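Local atomic coordinates of coenzyme F420-dependent N(5),N(10)-methenyltetrahydromethanopterin reductase-related protein (Desulfurobacterium thermolithotrophum DSM 11699, PDB entry 6HUZ), a protein that probably uses tetrahydrofolate derivatives as substrates, as a bacterial paralog of [Fe]-hydrogenase that binds the iron-guanylylpyridinol cofactor and methenyl-tetrahydrofolate. Residues Gly206-Thr209 with Thr210-Phe214; Phe237-Ala240 with Gln241-Val245. All coordinates share one frame; numbering follows the deposited sequence.

Contact 1 (Gly206-Thr209 with Thr210-Phe214); sequences GIVT and TAIAF
The carbonyl oxygen of Gly-206 is gripped by two donors of the next turn, Thr-210 N and Thr-209 OG1. This is the first turn of the helix 207-228. Thr-210 N lies 2.8 Å from Gly-206 O, and the carbonyl points almost straight at it. Thr-209 OG1 donates to Gly-206 O at 2.7 Å, in the carbonyl plane and on a lone pair. Its OG1 sits between the backbone N and the carbonyl carbon of its own residue (chi1 50°), which turns it back toward the start of the helix. Thr-210 OG1 bonds Pro-201 O and Ser-242 OG of the second subunit. That serine OG also lies within bonding distance of Thr-209 OG1 and Gly-206 O, and its one proton can go to only one partner at a time. The helix start is thus part of a buried polar cluster at the dimer interface.

The backbone then winds on in regular alpha-helical bonds, such as Ala-211 N to Ile-207 O at 2.8 Å. Ile-207 belongs to the methenyltetrahydrofolate pocket. Its CD1 reaches forward along the helix and packs on Ala-211 CB at 4.1 Å and on Thr-210 CB. The side chains of Ile-207 and Thr-210 cross at about a right angle. On another side of the helix Val-208 and Ile-212 lie side by side and point the same way. CG1 of Val-208 is anti to the backbone N (chi1 169°), and it meets Ile-212 CD1 at 3.6 Å.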
ATOM      1  N   GLY A 206       1.175   3.515 -12.695  1.00 22.36           N
ATOM      2  CA  GLY A 206       0.914   3.407 -11.252  1.00 24.10           C
ATOM      3  C   GLY A 206       1.732   4.344 -10.377  1.00 28.84           C
ATOM      4  O   GLY A 206       1.563   4.369  -9.153  1.00 26.20           O
ATOM      5  N   ILE A 207       2.611   5.149 -10.971  1.00 25.07           N
ATOM      6  CA  ILE A 207       3.388   6.101 -10.189  1.00 23.56           C
ATOM      7  C   ILE A 207       2.396   7.026  -9.452  1.00 24.67           C
ATOM      8  O   ILE A 207       2.737   7.556  -8.425  1.00 25.40           O
ATOM      9  CB  ILE A 207       4.374   6.907 -11.065  1.00 24.21           C
ATOM     10  CG1 ILE A 207       5.198   7.932 -10.236  1.00 23.40           C
ATOM     11  CG2 ILE A 207       3.684   7.629 -12.271  1.00 22.55           C
ATOM     12  CD1 ILE A 207       6.044   7.380  -9.057  1.00 24.49           C
ATOM     13  N   VAL A 208       1.190   7.243  -9.993  1.00 25.98           N
ATOM     14  CA  VAL A 208       0.216   8.096  -9.324  1.00 24.81           C
ATOM     15  C   VAL A 208      -0.075   7.502  -7.930  1.00 29.32           C
ATOM     16  O   VAL A 208      -0.035   8.220  -6.964  1.00 24.69           O
ATOM     17  CB  VAL A 208      -1.083   8.237 -10.126  1.00 26.98           C
ATOM     18  CG1 VAL A 208      -2.173   8.908  -9.282  1.00 27.20           C
ATOM     19  CG2 VAL A 208      -0.835   9.040 -11.398  1.00 28.21           C
ATOM     20  N   THR A 209      -0.399   6.205  -7.853  1.00 22.68           N
ATOM     21  CA  THR A 209      -0.677   5.565  -6.572  1.00 23.88           C
ATOM     22  C   THR A 209       0.606   5.448  -5.753  1.00 25.67           C
ATOM     23  O   THR A 209       0.598   5.628  -4.519  1.00 22.64           O
ATOM     24  CB  THR A 209      -1.326   4.196  -6.811  1.00 28.95           C
ATOM     25  OG1 THR A 209      -0.564   3.443  -7.746  1.00 43.61           O
ATOM     26  CG2 THR A 209      -2.690   4.326  -7.395  1.00 23.00           C
ATOM     27  N   THR A 210       1.712   5.137  -6.419  1.00 22.11           N
ATOM     28  CA  THR A 210       2.997   4.975  -5.722  1.00 18.77           C
ATOM     29  C   THR A 210       3.385   6.292  -5.004  1.00 28.34           C
ATOM     30  O   THR A 210       3.633   6.310  -3.800  1.00 27.28           O
ATOM     31  CB  THR A 210       4.119   4.553  -6.708  1.00 21.47           C
ATOM     32  OG1 THR A 210       3.820   3.281  -7.259  1.00 26.95           O
ATOM     33  CG2 THR A 210       5.504   4.464  -6.018  1.00 28.91           C
ATOM     34  N   ALA A 211       3.398   7.389  -5.760  1.00 23.84           N
ATOM     35  CA  ALA A 211       3.771   8.689  -5.198  1.00 22.49           C
ATOM     36  C   ALA A 211       2.751   9.231  -4.180  1.00 24.57           C
ATOM     37  O   ALA A 211       3.171   9.779  -3.203  1.00 22.18           O
ATOM     38  CB  ALA A 211       4.000   9.698  -6.329  1.00 24.02           C
ATOM     39  N   ILE A 212       1.441   9.104  -4.413  1.00 19.28           N
ATOM     40  CA  ILE A 212       0.467   9.603  -3.444  1.00 21.94           C
ATOM     41  C   ILE A 212       0.618   8.823  -2.122  1.00 26.70           C
ATOM     42  O   ILE A 212       0.690   9.424  -1.066  1.00 24.10           O
ATOM     43  CB  ILE A 212      -0.977   9.523  -4.014  1.00 24.01           C
ATOM     44  CG1 ILE A 212      -1.145  10.567  -5.126  1.00 22.31           C
ATOM     45  CG2 ILE A 212      -1.983   9.765  -2.881  1.00 23.54           C
ATOM     46  CD1 ILE A 212      -2.417  10.389  -6.013  1.00 17.01           C
ATOM     47  N   ALA A 213       0.686   7.486  -2.184  1.00 26.12           N
ATOM     48  CA  ALA A 213       0.835   6.655  -0.975  1.00 26.09           C
ATOM     49  C   ALA A 213       2.150   6.936  -0.230  1.00 30.24           C
ATOM     50  O   ALA A 213       2.196   6.997   1.007  1.00 27.91           O
ATOM     51  CB  ALA A 213       0.752   5.184  -1.368  1.00 26.19           C
ATOM     52  N   PHE A 214       3.211   7.114  -0.968  1.00 26.11           N
ATOM     53  CA  PHE A 214       4.523   7.388  -0.393  1.00 23.49           C
ATOM     54  C   PHE A 214       4.477   8.744   0.264  1.00 27.08           C
ATOM     55  O   PHE A 214       4.897   8.861   1.415  1.00 29.65           O
ATOM     56  CB  PHE A 214       5.592   7.395  -1.500  1.00 24.28           C
ATOM     57  CG  PHE A 214       6.907   7.933  -1.019  1.00 25.88           C
ATOM     58  CD1 PHE A 214       7.838   7.104  -0.423  1.00 27.46           C
ATOM     59  CD2 PHE A 214       7.201   9.284  -1.124  1.00 25.84           C
ATOM     60  CE1 PHE A 214       9.044   7.616   0.049  1.00 30.07           C
ATOM     61  CE2 PHE A 214       8.402   9.782  -0.683  1.00 29.57           C
ATOM     62  CZ  PHE A 214       9.319   8.953  -0.088  1.00 29.68           C
TER

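Contact 2 (Phe237-Ala240 with Gln241-Val245); sequences FQIA and QSLQV. With NA (sodium ion), chain H.
A sodium ion sits against the flank of a continuous helix and is bound by two residues one turn apart, Gln-238 and Ser-242. Gln-238 supplies two ligands: its backbone O at 2.9 Å and its side-chain OE1 at 3.0 Å from the sodium. Ser-242 OG is the third, 2.8 Å from the ion. In Gln-238 the bend at chi2 (-71°) turns OE1 toward the sodium. Gln-238 O keeps its helical bond as well, accepting from Ser-242 N at 3.0 Å.

Next to the site, Gln-241 CB lies over one face of the Phe-237 ring. The extended Gln-241 chain carries its amide past the ring edge atoms, with CD 3.9 Å from Phe-237 CE2. Ring and amide planes are 60° apart. On the side facing helix 207-228, Ile-239 CG2 packs alongside Leu-243 CD1 at 4.1 Å.

The polar ends are held across the dimer: Gln-238 NE2 by Asp-204, Gln-241 NE2 by Ser-200 and Ser-242 OG by Thr-210, all of the second subunit. Gln-241 NE2 also lies 3.2 Å from the sodium, an unfavourable neighbour for a cation. The three sodium ligands are neutral oxygens at fairly long distances, which is consistent with weak binding of the ion.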
ATOM      1  N   PHE A 237       4.849   0.478  11.566  1.00 22.65           N
ATOM      2  CA  PHE A 237       3.917  -0.650  11.575  1.00 24.58           C
ATOM      3  C   PHE A 237       2.594  -0.160  10.930  1.00 28.28           C
ATOM      4  O   PHE A 237       2.057  -0.827  10.063  1.00 25.56           O
ATOM      5  CB  PHE A 237       3.615  -1.129  13.025  1.00 26.84           C
ATOM      6  CG  PHE A 237       2.513  -2.159  13.012  1.00 28.31           C
ATOM      7  CD1 PHE A 237       2.790  -3.487  12.732  1.00 32.03           C
ATOM      8  CD2 PHE A 237       1.187  -1.787  13.216  1.00 30.11           C
ATOM      9  CE1 PHE A 237       1.760  -4.422  12.654  1.00 34.55           C
ATOM     10  CE2 PHE A 237       0.163  -2.728  13.149  1.00 31.34           C
ATOM     11  CZ  PHE A 237       0.459  -4.037  12.868  1.00 30.51           C
ATOM     12  N   GLN A 238       2.086   1.012  11.358  1.00 24.40           N
ATOM     13  CA  GLN A 238       0.843   1.582  10.810  1.00 23.18           C
ATOM     14  C   GLN A 238       0.940   1.803   9.294  1.00 24.93           C
ATOM     15  O   GLN A 238       0.004   1.453   8.586  1.00 25.48           O
ATOM     16  CB  GLN A 238       0.506   2.904  11.506  1.00 21.65           C
ATOM     17  CG  GLN A 238       0.020   2.707  12.945  1.00 22.81           C
ATOM     18  CD  GLN A 238      -1.357   2.104  13.023  1.00 26.26           C
ATOM     19  OE1 GLN A 238      -2.282   2.465  12.254  1.00 23.70           O
ATOM     20  NE2 GLN A 238      -1.546   1.175  13.950  1.00 34.69           N
ATOM     21  N   ILE A 239       2.052   2.337   8.793  1.00 20.79           N
ATOM     22  CA  ILE A 239       2.220   2.546   7.323  1.00 19.74           C
ATOM     23  C   ILE A 239       2.189   1.182   6.616  1.00 23.89           C
ATOM     24  O   ILE A 239       1.427   1.003   5.685  1.00 23.59           O
ATOM     25  CB  ILE A 239       3.567   3.258   7.014  1.00 21.47           C
ATOM     26  CG1 ILE A 239       3.536   4.701   7.561  1.00 23.49           C
ATOM     27  CG2 ILE A 239       3.888   3.256   5.467  1.00 21.62           C
ATOM     28  CD1 ILE A 239       4.873   5.278   7.739  1.00 27.89           C
ATOM     29  N   ALA A 240       3.018   0.238   7.066  1.00 24.18           N
ATOM     30  CA  ALA A 240       3.084  -1.086   6.450  1.00 24.23           C
ATOM     31  C   ALA A 240       1.740  -1.765   6.433  1.00 28.32           C
ATOM     32  O   ALA A 240       1.338  -2.297   5.407  1.00 24.40           O
ATOM     33  CB  ALA A 240       4.107  -1.964   7.180  1.00 26.04           C
ATOM     34  N   GLN A 241       1.033  -1.754   7.570  1.00 24.79           N
ATOM     35  CA  GLN A 241      -0.247  -2.404   7.657  1.00 23.38           C
ATOM     36  C   GLN A 241      -1.257  -1.789   6.742  1.00 24.70           C
ATOM     37  O   GLN A 241      -1.975  -2.540   6.124  1.00 22.21           O
ATOM     38  CB  GLN A 241      -0.819  -2.357   9.099  1.00 22.17           C
ATOM     39  CG  GLN A 241      -2.117  -3.169   9.229  1.00 21.34           C
ATOM     40  CD  GLN A 241      -2.766  -3.111  10.604  1.00 29.38           C
ATOM     41  OE1 GLN A 241      -3.037  -4.129  11.231  1.00 27.44           O
ATOM     42  NE2 GLN A 241      -3.067  -1.930  11.102  1.00 23.94           N
ATOM     43  N   SER A 242      -1.405  -0.448   6.743  1.00 20.83           N
ATOM     44  CA  SER A 242      -2.415   0.204   5.925  1.00 21.66           C
ATOM     45  C   SER A 242      -2.252  -0.198   4.479  1.00 24.09           C
ATOM     46  O   SER A 242      -3.221  -0.601   3.835  1.00 21.03           O
ATOM     47  CB  SER A 242      -2.305   1.744   6.009  1.00 20.10           C
ATOM     48  OG  SER A 242      -2.695   2.272   7.270  1.00 39.55           O
ATOM     49  N   LEU A 243      -1.026  -0.062   3.961  1.00 22.10           N
ATOM     50  CA  LEU A 243      -0.768  -0.343   2.555  1.00 21.73           C
ATOM     51  C   LEU A 243      -0.878  -1.816   2.196  1.00 25.84           C
ATOM     52  O   LEU A 243      -1.406  -2.110   1.124  1.00 26.79           O
ATOM     53  CB  LEU A 243       0.567   0.270   2.124  1.00 23.71           C
ATOM     54  CG  LEU A 243       0.686   1.780   2.431  1.00 30.69           C
ATOM     55  CD1 LEU A 243       2.018   2.323   1.971  1.00 30.08           C
ATOM     56  CD2 LEU A 243      -0.518   2.591   1.878  1.00 26.04           C
ATOM     57  N   GLN A 244      -0.434  -2.731   3.075  1.00 24.76           N
ATOM     58  CA  GLN A 244      -0.559  -4.176   2.820  1.00 24.13           C
ATOM     59  C   GLN A 244      -2.057  -4.499   2.735  1.00 27.45           C
ATOM     60  O   GLN A 244      -2.477  -5.231   1.859  1.00 24.08           O
ATOM     61  CB  GLN A 244       0.039  -4.977   3.984  1.00 26.53           C
ATOM     62  CG  GLN A 244       0.059  -6.493   3.817  1.00 28.31           C
ATOM     63  CD  GLN A 244       0.779  -6.949   2.571  1.00 27.80           C
ATOM     64  OE1 GLN A 244       2.009  -7.096   2.541  1.00 30.52           O
ATOM     65  NE2 GLN A 244       0.030  -7.182   1.515  1.00 25.21           N
ATOM     66  N   VAL A 245      -2.864  -3.967   3.673  1.00 21.34           N
ATOM     67  CA  VAL A 245      -4.301  -4.238   3.672  1.00 21.29           C
ATOM     68  C   VAL A 245      -4.978  -3.783   2.375  1.00 25.42           C
ATOM     69  O   VAL A 245      -5.741  -4.553   1.781  1.00 23.86           O
ATOM     70  CB  VAL A 245      -4.981  -3.641   4.924  1.00 26.27           C
ATOM     71  CG1 VAL A 245      -6.495  -3.574   4.765  1.00 25.28           C
ATOM     72  CG2 VAL A 245      -4.607  -4.452   6.157  1.00 28.55           C
TER
HETATM   73 NA    NA H 407      -2.577   0.896   9.756  1.00 30.48          NA

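From the N terminus the chain reaches contact 1 first, at the start of helix 207-228. Contact 2 follows on the next helix, 232-262. Each is a local turn of one helix, so neither closes a long loop, and the two are in series without nesting or crossing. Their centres are 15 Å apart, and their nearest atoms come within about 4 Å without touching. Within one chain, Ile-239 of contact 2 rests on Ala-217 and Tyr-220, and Gln-238 on Tyr-220, farther along the first helix. The direct tie runs between subunits: contact 1 of one copy meets contact 2 of the other. Contact 1 also carries Ile-207 of the folate pocket, so the pocket lies beside the dimer interface.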